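Local structure of superoxide dismutase (Clostridium difficile, 3TJT) at residues 37-42 against 80-85; 59-64 against 152-157; 135-140 against 158-163. The protein probably converts superoxide into hydrogen peroxide and oxygen, using a bound iron(III) ion, as an iron/manganese superoxide dismutase. All coordinates share one frame; numbering follows the deposited sequence.

Contact 1. Residues 37-42 against 80-85; sequences AYVDKL and GGAYNH. With FE (Fe (III) ion), chain B.
Tyr38 lays its ring on the backbone of Gly81, and Tyr38 with the residues it meets, Gly81 and Ala82, carries most of the contact between the two helices. Gly81 CA sits over one ring face, 3.7 Å from the centroid of the Tyr38 ring and displaced toward the rim: a CH-pi contact. With no side chain on Gly81, the ring can come down onto the main chain itself, and Tyr38 CB lies 3.6 Å from Ala82 N. The helices run roughly antiparallel, their short segments 8.1 Å apart on axis at 142°, the hairpin that gives the N-terminal domain of iron/manganese superoxide dismutases its name. Ala82 CB meets Val39 CG2 at 3.8 Å; this valine methyl points across because it stands anti to the carbonyl carbon, leaving CG1 anti to the backbone N (chi1 171°).

Beyond Gly81 the Tyr38 ring reaches His85, one of the iron ligands. Tyr38 CE2 is 3.4 Å from His85 CE1, but the rings, tilted by 27°, are slid so far apart that they barely overlap. The imidazole is held at both nitrogens. His85 NE2 binds the iron at 2.2 Å, while His85 ND1 gives a hydrogen bond of 2.7 Å to Gly81 O, which lies almost in the ring plane. The same oxygen takes the helical bond from His85 N on the opposite face of its carbonyl plane, so the glycine under the tyrosine also helps fix the rotation of the His85 ring.

His30, Asp167 and His171 complete the protein ligands of the metal. Gln152, in the loop after strand 144-150, is the partner of the Tyr38 hydroxyl, Phe129 of the second subunit packs on Tyr38, and Trp133 of strand 132-138 meets the His85 ring edge-to-face.

Contact 2. Residues 59-64 against 152-157; sequences ELLQNL and QDSPVS
With chi1 at -62°, Ser157 OG stands beside its own backbone N and reaches Leu61 O of helix 57-62, while Val156 CG1, anti to its backbone N at 166°, is directed at Leu61 and Gln62. Ser154 makes an ST turn in the loop that carries them: Ser154 OG accepts from Val156 N at 3.0 Å, and a short 3-10 segment, 155-157, follows. The contact joins the alpha-hairpin domain to the C-terminal domain of the superoxide dismutase fold.

Ser157 OG donates to Leu61 O at 2.7 Å, approaching from 33° off the carbonyl plane, so this main-chain oxygen gains a side-chain donor. Around this bond the packing is apolar. Val156 CG1 lies 3.8 Å from Gln62 CG, their side chains crossing at a slant, and 4.0 Å from Leu61 CB. Farther out, Leu61 CD1 rests against Ser154 CB, and Tyr83 of helix 72-90 packs on Leu61.

The extended Gln62 side chain carries its amide past the valine to a water, which accepts from Gln62 NE2 at 2.8 Å and donates to Val156 O at 2.7 Å.

Contact 3. Residues 135-140 against 158-163; sequences WLVATK and KNLTPI
Ala138 and Thr161 form an antiparallel hydrogen-bonded pair, with Ala138 N to Thr161 O and Thr161 N to Ala138 O both 2.9 Å, and Val137 faces Pro162 as the non-hydrogen-bonded pair beside it. One step on, Ile163 N points almost straight at Leu136 O, 2.7 Å away, just where segment 158-163 turns a corner.

On the face shared by Val137 and Pro162, the proline ring and Trp135 lie side by side and point the same way, with Trp135 CE3 3.9 Å from Pro162 CB. Val137 CB meets Leu160 CB at 4.0 Å, and Pro155, from the loop before residue 158, packs on both Trp135 and Val137. The pairing joins the central strand 132-138 of the three-stranded antiparallel sheet of the C-terminal domain to outer strand 161-167; strand 144-150 lies on the other side of 132-138. Trp135 NE1 is bonded to Thr149 on that strand.

Ile163 is directed at the central strand and has the most surface buried here. With chi1 at -56° its CG1 lies beside the backbone N, which leaves CG2 anti to it; Ile163 CG2 lies 3.9 Å from Leu136 CD2, while CD1 at the end of the other branch approaches Ala138 CB. Helix 194-202 packs on Ile163 through Ala197 and Tyr201.

Toward the surface, the Thr139 and Leu160 side chains lie side by side, CG2 of the first against CD2 of the second, and the Lys140 chain, bent at its last torsion, brings Lys140 NZ to 3.5 Å from Asn159 CB. One water donates to Ala138 O and Asn159 O while accepting from Thr161 OG1; a second links Lys140 N to Asn159 O.

Gln152 ties contact 1 to contact 2: Gln152 NE2 is 2.9 Å from Tyr38 OH and Gln152 OE1 3.2 Å from Asn84 ND2, both probable hydrogen bonds, with OE1 also bonded to Trp133. The loop that meets helix 57-62 therefore passes beside the iron ligand His85, although the side chain of Ser154 is already about 13 Å from the iron(III) ion. Segments 152-157 and 158-163 follow directly on one another, so contacts 2 and 3 share one run of chain, where Pro155 O probably accepts from Leu160 N at 3.1 Å and Val156 CG2 packs on Pro162 CD. Contact 3 reaches contact 1 through Trp135 CH2, 3.5 Å from Asn84 OD1.

Contact 1. Residues 37-42 against 80-85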
loop_
_atom_site.group_PDB
_atom_site.type_symbol
_atom_site.label_atom_id
_atom_site.label_comp_id
_atom_site.label_asym_id
_atom_site.label_seq_id
_atom_site.Cartn_x
_atom_site.Cartn_y
_atom_site.Cartn_z
ATOM N N ALA A 37 9.118 9.570 -10.039
ATOM C CA ALA A 37 7.822 9.374 -10.691
ATOM C C ALA A 37 6.758 10.339 -10.166
ATOM O O ALA A 37 5.960 10.860 -10.944
ATOM C CB ALA A 37 7.343 7.924 -10.530
ATOM N N TYR A 38 6.725 10.563 -8.854
ATOM C CA TYR A 38 5.765 11.532 -8.308
ATOM C C TYR A 38 5.985 12.917 -8.903
ATOM O O TYR A 38 5.038 13.601 -9.282
ATOM C CB TYR A 38 5.831 11.599 -6.782
ATOM C CG TYR A 38 5.366 10.326 -6.119
ATOM C CD1 TYR A 38 4.088 9.818 -6.358
ATOM C CD2 TYR A 38 6.209 9.621 -5.272
ATOM C CE1 TYR A 38 3.667 8.640 -5.753
ATOM C CE2 TYR A 38 5.802 8.447 -4.675
ATOM C CZ TYR A 38 4.526 7.964 -4.916
ATOM O OH TYR A 38 4.132 6.789 -4.312
ATOM N N VAL A 39 7.244 13.329 -8.988
ATOM C CA VAL A 39 7.558 14.643 -9.537
ATOM C C VAL A 39 7.196 14.720 -11.022
ATOM O O VAL A 39 6.620 15.707 -11.483
ATOM C CB VAL A 39 9.037 15.002 -9.310
ATOM C CG1 VAL A 39 9.415 16.272 -10.077
ATOM C CG2 VAL A 39 9.322 15.152 -7.818
ATOM N N ASP A 40 7.522 13.678 -11.781
ATOM C CA ASP A 40 7.212 13.680 -13.210
ATOM C C ASP A 40 5.701 13.738 -13.455
ATOM O O ASP A 40 5.230 14.466 -14.334
ATOM C CB ASP A 40 7.787 12.438 -13.906
ATOM C CG ASP A 40 9.316 12.440 -13.975
ATOM O OD1 ASP A 40 9.939 13.486 -13.710
ATOM O OD2 ASP A 40 9.892 11.375 -14.303
ATOM N N LYS A 41 4.938 12.967 -12.683
ATOM C CA LYS A 41 3.491 12.915 -12.884
ATOM C C LYS A 41 2.835 14.232 -12.471
ATOM O O LYS A 41 1.892 14.707 -13.122
ATOM C CB LYS A 41 2.874 11.732 -12.131
ATOM C CG LYS A 41 3.237 10.376 -12.730
ATOM C CD LYS A 41 2.780 9.239 -11.821
ATOM C CE LYS A 41 3.128 7.885 -12.409
ATOM N NZ LYS A 41 2.409 7.682 -13.697
ATOM N N LEU A 42 3.330 14.818 -11.388
ATOM C CA LEU A 42 2.857 16.140 -10.966
ATOM C C LEU A 42 3.086 17.173 -12.067
ATOM O O LEU A 42 2.166 17.898 -12.459
ATOM C CB LEU A 42 3.553 16.586 -9.672
ATOM C CG LEU A 42 3.159 17.983 -9.178
ATOM C CD1 LEU A 42 1.661 18.060 -8.890
ATOM C CD2 LEU A 42 3.966 18.368 -7.949
ATOM N N GLY A 80 1.663 15.057 -3.087
ATOM C CA GLY A 80 1.852 14.342 -1.838
ATOM C C GLY A 80 3.138 13.531 -1.874
ATOM O O GLY A 80 3.973 13.619 -0.964
ATOM N N GLY A 81 3.293 12.736 -2.929
ATOM C CA GLY A 81 4.466 11.884 -3.069
ATOM C C GLY A 81 5.741 12.705 -3.114
ATOM O O GLY A 81 6.731 12.373 -2.458
ATOM N N ALA A 82 5.714 13.790 -3.877
ATOM C CA ALA A 82 6.889 14.646 -4.021
ATOM C C ALA A 82 7.260 15.305 -2.700
ATOM O O ALA A 82 8.425 15.306 -2.301
ATOM C CB ALA A 82 6.658 15.693 -5.102
ATOM N N TYR A 83 6.268 15.871 -2.023
ATOM C CA TYR A 83 6.522 16.532 -0.752
ATOM C C TYR A 83 7.026 15.538 0.290
ATOM O O TYR A 83 8.023 15.791 0.975
ATOM C CB TYR A 83 5.257 17.225 -0.231
ATOM C CG TYR A 83 5.522 17.986 1.046
ATOM C CD1 TYR A 83 6.000 19.287 1.004
ATOM C CD2 TYR A 83 5.324 17.395 2.286
ATOM C CE1 TYR A 83 6.261 19.987 2.164
ATOM C CE2 TYR A 83 5.593 18.088 3.455
ATOM C CZ TYR A 83 6.055 19.384 3.382
ATOM O OH TYR A 83 6.321 20.081 4.538
ATOM N N ASN A 84 6.329 14.410 0.417
ATOM C CA ASN A 84 6.641 13.447 1.459
ATOM C C ASN A 84 8.051 12.864 1.303
ATOM O O ASN A 84 8.757 12.657 2.286
ATOM C CB ASN A 84 5.603 12.313 1.499
ATOM C CG ASN A 84 4.233 12.773 1.980
ATOM O OD1 ASN A 84 4.086 13.847 2.574
ATOM N ND2 ASN A 84 3.213 11.945 1.732
ATOM N N HIS A 85 8.452 12.582 0.070
ATOM C CA HIS A 85 9.760 11.974 -0.141
ATOM C C HIS A 85 10.886 12.974 0.059
ATOM O O HIS A 85 11.911 12.638 0.651
ATOM C CB HIS A 85 9.832 11.280 -1.502
ATOM C CG HIS A 85 9.075 9.994 -1.520
ATOM N ND1 HIS A 85 7.713 9.941 -1.739
ATOM C CD2 HIS A 85 9.466 8.725 -1.253
ATOM C CE1 HIS A 85 7.306 8.685 -1.647
ATOM N NE2 HIS A 85 8.349 7.930 -1.348
HETATM FE FE FE B . 8.173 5.878 -0.488
HETATM O O HOH W 1 5.987 6.147 -0.132
#

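Contact 2. Residues 59-64 against 152-157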
loop_
_atom_site.group_PDB
_atom_site.type_symbol
_atom_site.label_atom_id
_atom_site.label_comp_id
_atom_site.label_asym_id
_atom_site.label_seq_id
_atom_site.Cartn_x
_atom_site.Cartn_y
_atom_site.Cartn_z
ATOM N N GLU A 59 1.622 24.748 -0.713
ATOM C CA GLU A 59 0.418 25.450 -1.151
ATOM C C GLU A 59 -0.528 24.520 -1.905
ATOM O O GLU A 59 -1.747 24.565 -1.713
ATOM C CB GLU A 59 0.778 26.669 -2.004
ATOM C CG GLU A 59 1.320 27.812 -1.160
ATOM C CD GLU A 59 1.880 28.959 -1.985
ATOM O OE1 GLU A 59 2.355 28.730 -3.115
ATOM O OE2 GLU A 59 1.855 30.101 -1.482
ATOM N N LEU A 60 0.029 23.680 -2.767
ATOM C CA LEU A 60 -0.785 22.674 -3.444
ATOM C C LEU A 60 -1.486 21.771 -2.426
ATOM O O LEU A 60 -2.700 21.541 -2.510
ATOM C CB LEU A 60 0.064 21.852 -4.418
ATOM C CG LEU A 60 0.573 22.575 -5.671
ATOM C CD1 LEU A 60 1.550 21.694 -6.441
ATOM C CD2 LEU A 60 -0.571 23.000 -6.589
ATOM N N LEU A 61 -0.735 21.277 -1.450
ATOM C CA LEU A 61 -1.303 20.374 -0.457
ATOM C C LEU A 61 -2.322 21.048 0.462
ATOM O O LEU A 61 -3.196 20.387 1.011
ATOM C CB LEU A 61 -0.191 19.715 0.363
ATOM C CG LEU A 61 0.706 18.798 -0.472
ATOM C CD1 LEU A 61 1.805 18.219 0.401
ATOM C CD2 LEU A 61 -0.125 17.687 -1.109
ATOM N N GLN A 62 -2.198 22.365 0.634
ATOM C CA GLN A 62 -3.104 23.110 1.500
ATOM C C GLN A 62 -4.386 23.527 0.788
ATOM O O GLN A 62 -5.309 24.040 1.425
ATOM C CB GLN A 62 -2.412 24.378 2.035
ATOM C CG GLN A 62 -1.350 24.107 3.086
ATOM C CD GLN A 62 -0.461 25.318 3.355
ATOM O OE1 GLN A 62 -0.252 26.174 2.482
ATOM N NE2 GLN A 62 0.081 25.383 4.559
ATOM N N ASN A 63 -4.433 23.334 -0.526
ATOM C CA ASN A 63 -5.567 23.808 -1.317
ATOM C C ASN A 63 -6.158 22.757 -2.253
ATOM O O ASN A 63 -6.732 23.089 -3.292
ATOM C CB ASN A 63 -5.187 25.078 -2.091
ATOM C CG ASN A 63 -4.896 26.252 -1.165
ATOM O OD1 ASN A 63 -5.814 26.957 -0.732
ATOM N ND2 ASN A 63 -3.617 26.446 -0.829
ATOM N N LEU A 64 -6.033 21.488 -1.866
ATOM C CA LEU A 64 -6.486 20.392 -2.712
ATOM C C LEU A 64 -7.966 20.519 -3.073
ATOM O O LEU A 64 -8.359 20.226 -4.200
ATOM C CB LEU A 64 -6.242 19.048 -2.019
ATOM C CG LEU A 64 -4.763 18.723 -1.801
ATOM C CD1 LEU A 64 -4.610 17.449 -0.964
ATOM C CD2 LEU A 64 -4.032 18.595 -3.136
ATOM N N GLN A 152 -0.253 8.748 -0.133
ATOM C CA GLN A 152 0.635 9.923 -0.036
ATOM C C GLN A 152 -0.064 11.140 0.552
ATOM O O GLN A 152 0.350 12.277 0.315
ATOM C CB GLN A 152 1.269 10.295 -1.377
ATOM C CG GLN A 152 2.115 9.177 -2.020
ATOM C CD GLN A 152 3.343 8.781 -1.208
ATOM O OE1 GLN A 152 3.761 9.507 -0.279
ATOM N NE2 GLN A 152 3.929 7.648 -1.540
ATOM N N ASP A 153 -1.122 10.909 1.313
ATOM C CA ASP A 153 -1.755 12.017 2.023
ATOM C C ASP A 153 -0.784 12.616 3.043
ATOM O O ASP A 153 0.115 11.938 3.536
ATOM C CB ASP A 153 -3.067 11.571 2.664
ATOM C CG ASP A 153 -4.121 11.190 1.615
ATOM O OD1 ASP A 153 -3.920 11.504 0.426
ATOM O OD2 ASP A 153 -5.153 10.594 1.981
ATOM N N SER A 154 -0.946 13.904 3.344
ATOM C CA SER A 154 0.021 14.600 4.188
ATOM C C SER A 154 -0.663 15.354 5.309
ATOM O O SER A 154 -1.738 15.905 5.101
ATOM C CB SER A 154 0.792 15.615 3.343
ATOM O OG SER A 154 1.519 16.516 4.167
ATOM N N PRO A 155 -0.028 15.403 6.496
ATOM C CA PRO A 155 -0.551 16.198 7.617
ATOM C C PRO A 155 -0.697 17.678 7.251
ATOM O O PRO A 155 -1.514 18.373 7.855
ATOM C CB PRO A 155 0.527 16.063 8.695
ATOM C CG PRO A 155 1.333 14.871 8.316
ATOM C CD PRO A 155 1.220 14.694 6.836
ATOM N N VAL A 156 0.101 18.139 6.298
ATOM C CA VAL A 156 0.071 19.533 5.850
ATOM C C VAL A 156 -1.338 19.924 5.406
ATOM O O VAL A 156 -1.776 21.069 5.601
ATOM C CB VAL A 156 1.084 19.759 4.708
ATOM C CG1 VAL A 156 0.845 21.089 4.007
ATOM C CG2 VAL A 156 2.514 19.656 5.254
ATOM N N SER A 157 -2.053 18.959 4.836
ATOM C CA SER A 157 -3.411 19.185 4.350
ATOM C C SER A 157 -4.415 19.350 5.487
ATOM O O SER A 157 -5.553 19.769 5.265
ATOM C CB SER A 157 -3.839 18.043 3.424
ATOM O OG SER A 157 -2.991 17.983 2.284
HETATM O O HOH W 2 -0.584 23.343 6.298
HETATM O O HOH W 3 -6.595 21.981 3.840
#

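Contact 3. Residues 135-140 against 158-163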
loop_
_atom_site.group_PDB
_atom_site.type_symbol
_atom_site.label_atom_id
_atom_site.label_comp_id
_atom_site.label_asym_id
_atom_site.label_seq_id
_atom_site.Cartn_x
_atom_site.Cartn_y
_atom_site.Cartn_z
ATOM N N TRP A 135 3.685 9.894 11.427
ATOM C CA TRP A 135 4.212 11.250 11.583
ATOM C C TRP A 135 4.254 11.701 13.040
ATOM O O TRP A 135 3.360 11.380 13.826
ATOM C CB TRP A 135 3.328 12.264 10.832
ATOM C CG TRP A 135 3.076 11.982 9.372
ATOM C CD1 TRP A 135 1.991 11.339 8.834
ATOM C CD2 TRP A 135 3.914 12.345 8.278
ATOM N NE1 TRP A 135 2.105 11.289 7.462
ATOM C CE2 TRP A 135 3.281 11.893 7.096
ATOM C CE3 TRP A 135 5.144 13.014 8.176
ATOM C CZ2 TRP A 135 3.835 12.077 5.839
ATOM C CZ3 TRP A 135 5.692 13.203 6.920
ATOM C CH2 TRP A 135 5.041 12.732 5.763
ATOM N N LEU A 136 5.296 12.456 13.388
ATOM C CA LEU A 136 5.247 13.319 14.569
ATOM C C LEU A 136 4.895 14.691 14.026
ATOM O O LEU A 136 5.595 15.224 13.157
ATOM C CB LEU A 136 6.603 13.361 15.286
ATOM C CG LEU A 136 6.744 14.392 16.413
ATOM C CD1 LEU A 136 5.825 14.032 17.570
ATOM C CD2 LEU A 136 8.193 14.486 16.877
ATOM N N VAL A 137 3.794 15.264 14.507
ATOM C CA VAL A 137 3.329 16.531 13.967
ATOM C C VAL A 137 3.123 17.556 15.080
ATOM O O VAL A 137 2.992 17.197 16.244
ATOM C CB VAL A 137 2.006 16.380 13.188
ATOM C CG1 VAL A 137 2.187 15.460 11.972
ATOM C CG2 VAL A 137 0.899 15.874 14.107
ATOM N N ALA A 138 3.108 18.828 14.697
ATOM C CA ALA A 138 2.846 19.905 15.648
ATOM C C ALA A 138 1.709 20.787 15.153
ATOM O O ALA A 138 1.594 21.063 13.952
ATOM C CB ALA A 138 4.091 20.743 15.853
ATOM N N THR A 139 0.866 21.227 16.078
ATOM C CA THR A 139 -0.088 22.279 15.764
ATOM C C THR A 139 0.658 23.606 15.643
ATOM O O THR A 139 1.847 23.694 15.946
ATOM C CB THR A 139 -1.154 22.406 16.860
ATOM O OG1 THR A 139 -0.516 22.724 18.101
ATOM C CG2 THR A 139 -1.916 21.106 17.011
ATOM N N LYS A 140 -0.042 24.644 15.204
ATOM C CA LYS A 140 0.579 25.951 15.046
ATOM C C LYS A 140 1.187 26.456 16.349
ATOM O O LYS A 140 2.145 27.222 16.330
ATOM C CB LYS A 140 -0.427 26.965 14.489
ATOM C CG LYS A 140 -0.772 26.736 13.024
ATOM C CD LYS A 140 -1.865 27.691 12.548
ATOM C CE LYS A 140 -2.083 27.583 11.041
ATOM N NZ LYS A 140 -2.385 26.187 10.604
ATOM N N LYS A 158 -3.997 19.014 6.700
ATOM C CA LYS A 158 -4.844 19.164 7.876
ATOM C C LYS A 158 -4.285 20.224 8.824
ATOM O O LYS A 158 -4.592 20.223 10.013
ATOM C CB LYS A 158 -5.002 17.820 8.594
ATOM C CG LYS A 158 -5.823 16.817 7.793
ATOM C CD LYS A 158 -5.939 15.474 8.492
ATOM C CE LYS A 158 -7.094 14.665 7.901
ATOM N NZ LYS A 158 -7.214 13.322 8.530
ATOM N N ASN A 159 -3.470 21.121 8.279
ATOM C CA ASN A 159 -2.862 22.211 9.043
ATOM C C ASN A 159 -1.988 21.731 10.191
ATOM O O ASN A 159 -1.841 22.418 11.204
ATOM C CB ASN A 159 -3.930 23.176 9.562
ATOM C CG ASN A 159 -4.735 23.797 8.441
ATOM O OD1 ASN A 159 -5.960 23.894 8.518
ATOM N ND2 ASN A 159 -4.049 24.201 7.376
ATOM N N LEU A 160 -1.417 20.542 10.030
ATOM C CA LEU A 160 -0.458 20.019 10.995
ATOM C C LEU A 160 0.925 20.020 10.349
ATOM O O LEU A 160 1.063 19.746 9.161
ATOM C CB LEU A 160 -0.852 18.610 11.437
ATOM C CG LEU A 160 -2.164 18.511 12.224
ATOM C CD1 LEU A 160 -2.654 17.072 12.329
ATOM C CD2 LEU A 160 -2.013 19.141 13.607
ATOM N N THR A 161 1.949 20.344 11.128
ATOM C CA THR A 161 3.290 20.499 10.571
ATOM C C THR A 161 4.129 19.274 10.900
ATOM O O THR A 161 4.321 18.955 12.068
ATOM C CB THR A 161 3.973 21.748 11.152
ATOM O OG1 THR A 161 3.220 22.910 10.781
ATOM C CG2 THR A 161 5.393 21.883 10.621
ATOM N N PRO A 162 4.632 18.579 9.864
ATOM C CA PRO A 162 5.428 17.367 10.096
ATOM C C PRO A 162 6.777 17.713 10.715
ATOM O O PRO A 162 7.457 18.622 10.241
ATOM C CB PRO A 162 5.645 16.797 8.687
ATOM C CG PRO A 162 4.728 17.538 7.791
ATOM C CD PRO A 162 4.447 18.862 8.433
ATOM N N ILE A 163 7.150 16.976 11.755
ATOM C CA ILE A 163 8.415 17.169 12.453
ATOM C C ILE A 163 9.378 16.031 12.090
ATOM O O ILE A 163 10.488 16.275 11.626
ATOM C CB ILE A 163 8.197 17.231 13.970
ATOM C CG1 ILE A 163 7.188 18.342 14.307
ATOM C CG2 ILE A 163 9.531 17.465 14.707
ATOM C CD1 ILE A 163 7.566 19.707 13.744
HETATM O O HOH W 4 0.997 23.458 12.249
HETATM O O HOH W 5 -2.600 23.631 13.831
#